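Local coordinates for protein KLLA0E08119p (Kluyveromyces lactis, PDB 3VA7) that probably catalyses the ATP- and biotin-dependent carboxylation of urea to urea-1-carboxylate, this chain being the urea carboxylase part of a longer bifunctional urea-degrading enzyme, at residues A[531-536]-A[584-589]; A[554-559]-A[577-582]. One frame throughout, in Å; residues are numbered along the deposited sequence.

Interaction 1: residues A[531-536]-A[584-589]; sequences EITLNG and VGCRAY
Glu531 and Tyr589 lie side by side on one face of the sheet, pointing the same way. The phenol OH donates to Glu531 OE2 at 2.5 Å as modelled, a length too short to be pressed at this resolution. OE2 sits at the ring's edge, close to its plane, while the carboxylate plane is turned 75° from the ring. Glu531 CG lies anti to its own backbone nitrogen (chi1 171°), and the extended chain carries the carboxylate out along the ring. The backbone N of Met509 adds a second bond to OE2. Arg587 slants across Glu531, with Arg587 CD 3.4 Å from Glu531 OE1; the salt bridge from OE1 to Arg587 NH1 is long at 3.8 Å, and OE1 also pairs with Arg699. The backbones belong to neighbouring antiparallel strands, 529-533 and 587-592, of a sheet in the carboxyltransferase region. Ile532 and Ala588 form a hydrogen-bonded pair, Ile532 N to Ala588 O 2.8 Å and Ala588 N to Ile532 O 2.9 Å. Replacing Glu531 with an alanine would probably leave the Tyr589 hydroxyl without this acceptor and Arg587 and Arg699 without their shared carboxylate. Thr533 runs alongside Arg587, setting CG2 over one face of the guanidinium, 3.6 Å from NH1. Past the strand end, Leu534 N meets Cys586 O at 2.8 Å almost straight on, and Leu534 CD2 packs against Cys586 SG (4.1 Å).

Interaction 2: residues A[554-559]-A[577-582]; sequences VSCTLN and LSVGKV
Val554 turns its CG1 to two valines of 577-582 on the same face of the sheet, 3.6 Å from Val579 CG2 and 3.8 Å from Val582 CG2. At Ser555 the contact passes to the backbone: its O accepts Gly580 N at 3.0 Å. Cys556 returns to the valine face. Its SG, beside the backbone N (chi1 -44°), rests 3.9 Å from Val579 CB. Thr557 and Ser578 make a hydrogen-bonded antiparallel pair, Thr557 N to Ser578 O 2.8 Å and Ser578 N to Thr557 O 2.9 Å; on the other face, Thr557 CG2 lies against Ser578 CB (3.8 Å). Leu558 then places its CD1 4.2 Å from Leu577 CB. Beyond the strand end, the Asn559 amide bonds back to the residues before Leu577, OD1 to Ile576 N and ND2 to Asp575 OD1. Strand 576-582 is held on its other edge by 538-541, whose Phe541 touches Leu577. The face with Val554, Cys556 and Leu577 packs on a second sheet as in a beta sandwich: Cys556 meets Val549 and Leu577 meets Ile547 on strand 545-550, while Val554 and Leu577 reach Ala588 and Leu590 on strand 587-592.

Overall arrangement
The segments follow one another as 531-536, 554-559, 577-582 and 584-589, so interaction 2 falls between the two halves of interaction 1. Their centres are 11 Å apart. Each pairs strands of a different antiparallel sheet, 529-533 with 587-592 and 553-558 with 576-582, and the chain turns a corner at 584-586 to pass between them. Probable hydrogen bonds join the two interactions, Leu534 O to Val582 N and Gly536 N to Gly580 O, both 2.9 Å, while Ala588 packs on Val554 between the sheets. Both contacts belong to the carboxyltransferase region; in interaction 1 the side chain of Arg587 is about 11 Å from the bound biotin group (BTI), nearest atoms.

Interaction 1: residues A[531-536]-A[584-589]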
ATOM      1  N   GLU A 531      -5.759  -0.006  16.494  1.00 33.40           N
ATOM      2  CA  GLU A 531      -6.144  -1.326  16.916  1.00 33.02           C
ATOM      3  C   GLU A 531      -4.889  -2.000  17.397  1.00 33.94           C
ATOM      4  O   GLU A 531      -3.906  -2.142  16.616  1.00 34.07           O
ATOM      5  CB  GLU A 531      -6.709  -2.128  15.745  1.00 33.00           C
ATOM      6  CG  GLU A 531      -6.933  -3.579  16.066  1.00 30.29           C
ATOM      7  CD  GLU A 531      -7.843  -4.225  15.058  1.00 31.70           C
ATOM      8  OE1 GLU A 531      -7.343  -5.017  14.222  1.00 32.95           O
ATOM      9  OE2 GLU A 531      -9.066  -3.949  15.080  1.00 32.57           O
ATOM     10  N   ILE A 532      -4.925  -2.392  18.678  1.00 33.68           N
ATOM     11  CA  ILE A 532      -3.886  -3.223  19.279  1.00 32.80           C
ATOM     12  C   ILE A 532      -4.320  -4.668  19.307  1.00 32.29           C
ATOM     13  O   ILE A 532      -5.380  -4.978  19.800  1.00 32.40           O
ATOM     14  CB  ILE A 532      -3.553  -2.746  20.707  1.00 33.08           C
ATOM     15  CG1 ILE A 532      -2.586  -1.573  20.613  1.00 35.49           C
ATOM     16  CG2 ILE A 532      -2.872  -3.831  21.572  1.00 28.50           C
ATOM     17  CD1 ILE A 532      -3.123  -0.283  21.067  1.00 38.05           C
ATOM     18  N   THR A 533      -3.463  -5.548  18.829  1.00 31.93           N
ATOM     19  CA  THR A 533      -3.740  -6.958  18.841  1.00 32.34           C
ATOM     20  C   THR A 533      -2.705  -7.719  19.681  1.00 33.67           C
ATOM     21  O   THR A 533      -1.521  -7.673  19.356  1.00 34.68           O
ATOM     22  CB  THR A 533      -3.630  -7.550  17.393  1.00 32.33           C
ATOM     23  OG1 THR A 533      -4.264  -6.684  16.425  1.00 30.49           O
ATOM     24  CG2 THR A 533      -4.138  -9.033  17.334  1.00 28.33           C
ATOM     25  N   LEU A 534      -3.167  -8.487  20.675  1.00 34.78           N
ATOM     26  CA  LEU A 534      -2.332  -9.362  21.556  1.00 35.94           C
ATOM     27  C   LEU A 534      -1.353  -8.661  22.537  1.00 36.93           C
ATOM     28  O   LEU A 534      -1.353  -8.998  23.694  1.00 37.67           O
ATOM     29  CB  LEU A 534      -1.676 -10.494  20.806  1.00 35.07           C
ATOM     30  CG  LEU A 534      -2.664 -11.573  20.316  1.00 36.67           C
ATOM     31  CD1 LEU A 534      -1.901 -12.624  19.457  1.00 35.16           C
ATOM     32  CD2 LEU A 534      -3.459 -12.256  21.431  1.00 33.81           C
ATOM     33  N   ASN A 535      -0.569  -7.681  22.096  1.00 38.25           N
ATOM     34  CA  ASN A 535       0.120  -6.764  23.008  1.00 39.84           C
ATOM     35  C   ASN A 535       0.459  -5.456  22.316  1.00 39.53           C
ATOM     36  O   ASN A 535       0.703  -5.441  21.106  1.00 39.93           O
ATOM     37  CB  ASN A 535       1.397  -7.386  23.602  1.00 41.55           C
ATOM     38  CG  ASN A 535       2.332  -7.889  22.546  1.00 44.51           C
ATOM     39  OD1 ASN A 535       2.231  -9.048  22.105  1.00 49.88           O
ATOM     40  ND2 ASN A 535       3.282  -7.035  22.145  1.00 49.02           N
ATOM     41  N   GLY A 536       0.487  -4.369  23.071  1.00 38.56           N
ATOM     42  CA  GLY A 536       0.499  -3.054  22.452  1.00 39.57           C
ATOM     43  C   GLY A 536       1.859  -2.424  22.354  1.00 40.09           C
ATOM     44  O   GLY A 536       2.841  -3.038  22.699  1.00 40.56           O
ATOM     45  N   VAL A 584      -7.516 -10.641  28.523  1.00 41.98           N
ATOM     46  CA  VAL A 584      -8.840 -11.174  28.302  1.00 41.70           C
ATOM     47  C   VAL A 584      -9.233 -10.605  26.982  1.00 40.79           C
ATOM     48  O   VAL A 584      -9.189  -9.400  26.819  1.00 41.09           O
ATOM     49  CB  VAL A 584      -9.876 -10.743  29.422  1.00 42.94           C
ATOM     50  CG1 VAL A 584     -11.105 -11.665  29.383  1.00 41.95           C
ATOM     51  CG2 VAL A 584      -9.232 -10.717  30.836  1.00 40.18           C
ATOM     52  N   GLY A 585      -9.603 -11.467  26.045  1.00 40.41           N
ATOM     53  CA  GLY A 585      -9.866 -11.045  24.664  1.00 40.47           C
ATOM     54  C   GLY A 585      -8.586 -10.979  23.847  1.00 40.40           C
ATOM     55  O   GLY A 585      -7.507 -11.333  24.358  1.00 41.73           O
ATOM     56  N   CYS A 586      -8.693 -10.485  22.612  1.00 39.17           N
ATOM     57  CA  CYS A 586      -7.572 -10.389  21.673  1.00 37.46           C
ATOM     58  C   CYS A 586      -7.088  -8.974  21.430  1.00 36.62           C
ATOM     59  O   CYS A 586      -5.898  -8.776  21.169  1.00 36.90           O
ATOM     60  CB  CYS A 586      -8.007 -10.978  20.320  1.00 38.93           C
ATOM     61  SG  CYS A 586      -6.706 -11.314  19.067  1.00 36.06           S
ATOM     62  N   ARG A 587      -7.984  -7.992  21.507  1.00 33.74           N
ATOM     63  CA  ARG A 587      -7.701  -6.706  20.889  1.00 32.70           C
ATOM     64  C   ARG A 587      -8.168  -5.590  21.789  1.00 32.89           C
ATOM     65  O   ARG A 587      -9.175  -5.789  22.502  1.00 33.87           O
ATOM     66  CB  ARG A 587      -8.419  -6.582  19.505  1.00 31.40           C
ATOM     67  CG  ARG A 587      -7.514  -6.807  18.335  1.00 31.80           C
ATOM     68  CD  ARG A 587      -8.129  -6.894  16.969  1.00 29.30           C
ATOM     69  NE  ARG A 587      -8.517  -8.255  16.740  1.00 31.31           N
ATOM     70  CZ  ARG A 587      -7.975  -9.083  15.866  1.00 31.87           C
ATOM     71  NH1 ARG A 587      -6.988  -8.713  15.078  1.00 32.07           N
ATOM     72  NH2 ARG A 587      -8.448 -10.318  15.804  1.00 35.22           N
ATOM     73  N   ALA A 588      -7.473  -4.437  21.750  1.00 31.28           N
ATOM     74  CA  ALA A 588      -7.905  -3.206  22.413  1.00 30.84           C
ATOM     75  C   ALA A 588      -7.699  -2.016  21.462  1.00 31.08           C
ATOM     76  O   ALA A 588      -7.116  -2.194  20.388  1.00 31.81           O
ATOM     77  CB  ALA A 588      -7.116  -2.982  23.687  1.00 30.61           C
ATOM     78  N   TYR A 589      -8.157  -0.812  21.848  1.00 30.79           N
ATOM     79  CA  TYR A 589      -8.176   0.353  20.945  1.00 30.42           C
ATOM     80  C   TYR A 589      -7.724   1.546  21.631  1.00 31.25           C
ATOM     81  O   TYR A 589      -8.196   1.860  22.717  1.00 32.81           O
ATOM     82  CB  TYR A 589      -9.577   0.608  20.344  1.00 30.22           C
ATOM     83  CG  TYR A 589      -9.909  -0.553  19.501  1.00 27.43           C
ATOM     84  CD1 TYR A 589     -10.479  -1.706  20.073  1.00 21.62           C
ATOM     85  CD2 TYR A 589      -9.528  -0.570  18.139  1.00 23.99           C
ATOM     86  CE1 TYR A 589     -10.698  -2.852  19.261  1.00 23.38           C
ATOM     87  CE2 TYR A 589      -9.767  -1.681  17.346  1.00 22.02           C
ATOM     88  CZ  TYR A 589     -10.308  -2.826  17.902  1.00 20.01           C
ATOM     89  OH  TYR A 589     -10.544  -3.928  17.093  1.00 26.18           O
TER

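Interaction 2: residues A[554-559]-A[577-582]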
ATOM      1  N   VAL A 554      -6.032  -5.097  29.267  1.00 40.13           N
ATOM      2  CA  VAL A 554      -4.622  -4.898  29.044  1.00 40.08           C
ATOM      3  C   VAL A 554      -4.160  -3.946  30.115  1.00 40.69           C
ATOM      4  O   VAL A 554      -4.787  -2.889  30.331  1.00 39.84           O
ATOM      5  CB  VAL A 554      -4.328  -4.081  27.788  1.00 39.60           C
ATOM      6  CG1 VAL A 554      -3.264  -4.732  26.969  1.00 39.42           C
ATOM      7  CG2 VAL A 554      -5.551  -3.808  27.034  1.00 37.91           C
ATOM      8  N   SER A 555      -3.024  -4.250  30.727  1.00 41.68           N
ATOM      9  CA  SER A 555      -2.451  -3.254  31.625  1.00 43.03           C
ATOM     10  C   SER A 555      -1.887  -2.067  30.827  1.00 42.92           C
ATOM     11  O   SER A 555      -1.215  -2.254  29.811  1.00 42.82           O
ATOM     12  CB  SER A 555      -1.427  -3.901  32.558  1.00 43.56           C
ATOM     13  OG  SER A 555      -0.107  -3.750  32.099  1.00 46.65           O
ATOM     14  N   CYS A 556      -2.197  -0.858  31.269  1.00 43.21           N
ATOM     15  CA  CYS A 556      -1.768   0.332  30.583  1.00 44.30           C
ATOM     16  C   CYS A 556      -1.107   1.329  31.518  1.00 44.72           C
ATOM     17  O   CYS A 556      -1.629   1.708  32.557  1.00 44.21           O
ATOM     18  CB  CYS A 556      -2.924   1.032  29.822  1.00 45.07           C
ATOM     19  SG  CYS A 556      -4.093  -0.004  28.849  1.00 47.14           S
ATOM     20  N   THR A 557       0.030   1.808  31.049  1.00 46.20           N
ATOM     21  CA  THR A 557       0.983   2.602  31.779  1.00 47.53           C
ATOM     22  C   THR A 557       1.054   4.013  31.232  1.00 48.24           C
ATOM     23  O   THR A 557       1.154   4.187  30.027  1.00 48.92           O
ATOM     24  CB  THR A 557       2.350   1.959  31.516  1.00 47.88           C
ATOM     25  OG1 THR A 557       2.635   1.061  32.578  1.00 47.86           O
ATOM     26  CG2 THR A 557       3.528   3.014  31.278  1.00 48.16           C
ATOM     27  N   LEU A 558       1.028   5.012  32.103  1.00 48.92           N
ATOM     28  CA  LEU A 558       1.497   6.338  31.740  1.00 49.90           C
ATOM     29  C   LEU A 558       2.603   6.794  32.689  1.00 51.26           C
ATOM     30  O   LEU A 558       2.372   7.006  33.915  1.00 51.11           O
ATOM     31  CB  LEU A 558       0.378   7.367  31.702  1.00 49.53           C
ATOM     32  CG  LEU A 558       0.830   8.713  31.157  1.00 48.89           C
ATOM     33  CD1 LEU A 558       1.041   8.538  29.670  1.00 48.40           C
ATOM     34  CD2 LEU A 558      -0.177   9.858  31.465  1.00 48.84           C
ATOM     35  N   ASN A 559       3.793   6.964  32.094  1.00 52.75           N
ATOM     36  CA  ASN A 559       5.034   7.200  32.830  1.00 53.76           C
ATOM     37  C   ASN A 559       5.057   6.240  34.021  1.00 54.43           C
ATOM     38  O   ASN A 559       5.376   6.629  35.152  1.00 55.14           O
ATOM     39  CB  ASN A 559       5.131   8.668  33.286  1.00 53.25           C
ATOM     40  CG  ASN A 559       5.327   9.617  32.138  1.00 53.26           C
ATOM     41  OD1 ASN A 559       6.127   9.350  31.245  1.00 54.85           O
ATOM     42  ND2 ASN A 559       4.626  10.747  32.162  1.00 50.87           N
ATOM     43  N   LEU A 577       3.198   6.487  27.121  1.00 52.99           N
ATOM     44  CA  LEU A 577       2.049   5.581  27.217  1.00 53.11           C
ATOM     45  C   LEU A 577       2.520   4.237  26.783  1.00 51.94           C
ATOM     46  O   LEU A 577       3.242   4.122  25.819  1.00 53.43           O
ATOM     47  CB  LEU A 577       0.890   6.058  26.324  1.00 53.58           C
ATOM     48  CG  LEU A 577      -0.361   5.178  26.108  1.00 56.19           C
ATOM     49  CD1 LEU A 577      -1.132   4.904  27.388  1.00 56.44           C
ATOM     50  CD2 LEU A 577      -1.302   5.822  25.070  1.00 56.86           C
ATOM     51  N   SER A 578       2.141   3.208  27.502  1.00 50.84           N
ATOM     52  CA  SER A 578       2.529   1.869  27.116  1.00 49.33           C
ATOM     53  C   SER A 578       1.381   0.900  27.397  1.00 48.51           C
ATOM     54  O   SER A 578       0.832   0.880  28.504  1.00 48.51           O
ATOM     55  CB  SER A 578       3.808   1.468  27.864  1.00 49.22           C
ATOM     56  OG  SER A 578       3.837   0.075  28.153  1.00 49.66           O
ATOM     57  N   VAL A 579       0.996   0.120  26.393  1.00 47.41           N
ATOM     58  CA  VAL A 579      -0.020  -0.888  26.622  1.00 46.31           C
ATOM     59  C   VAL A 579       0.493  -2.284  26.371  1.00 46.23           C
ATOM     60  O   VAL A 579       1.076  -2.564  25.358  1.00 46.19           O
ATOM     61  CB  VAL A 579      -1.461  -0.537  26.027  1.00 46.66           C
ATOM     62  CG1 VAL A 579      -1.493   0.765  25.212  1.00 43.30           C
ATOM     63  CG2 VAL A 579      -2.105  -1.720  25.346  1.00 46.03           C
ATOM     64  N   GLY A 580       0.297  -3.144  27.364  1.00 46.98           N
ATOM     65  CA  GLY A 580       0.988  -4.402  27.460  1.00 47.02           C
ATOM     66  C   GLY A 580       0.240  -5.509  26.818  1.00 47.49           C
ATOM     67  O   GLY A 580      -0.225  -5.360  25.731  1.00 48.82           O
ATOM     68  N   LYS A 581       0.112  -6.625  27.511  1.00 48.06           N
ATOM     69  CA  LYS A 581      -0.425  -7.838  26.937  1.00 48.09           C
ATOM     70  C   LYS A 581      -1.920  -7.816  27.169  1.00 47.33           C
ATOM     71  O   LYS A 581      -2.393  -7.278  28.177  1.00 48.18           O
ATOM     72  CB  LYS A 581       0.227  -9.020  27.636  1.00 48.61           C
ATOM     73  CG  LYS A 581       0.000 -10.387  27.017  1.00 53.33           C
ATOM     74  CD  LYS A 581       0.895 -11.442  27.748  1.00 59.37           C
ATOM     75  CE  LYS A 581       0.704 -12.887  27.179  1.00 62.66           C
ATOM     76  NZ  LYS A 581      -0.445 -13.617  27.857  1.00 61.90           N
ATOM     77  N   VAL A 582      -2.674  -8.351  26.221  1.00 45.96           N
ATOM     78  CA  VAL A 582      -4.101  -8.479  26.379  1.00 44.61           C
ATOM     79  C   VAL A 582      -4.415  -9.805  27.120  1.00 44.33           C
ATOM     80  O   VAL A 582      -4.206 -10.894  26.583  1.00 43.74           O
ATOM     81  CB  VAL A 582      -4.866  -8.358  25.020  1.00 44.90           C
ATOM     82  CG1 VAL A 582      -6.391  -8.294  25.237  1.00 43.08           C
ATOM     83  CG2 VAL A 582      -4.395  -7.136  24.208  1.00 43.68           C
TER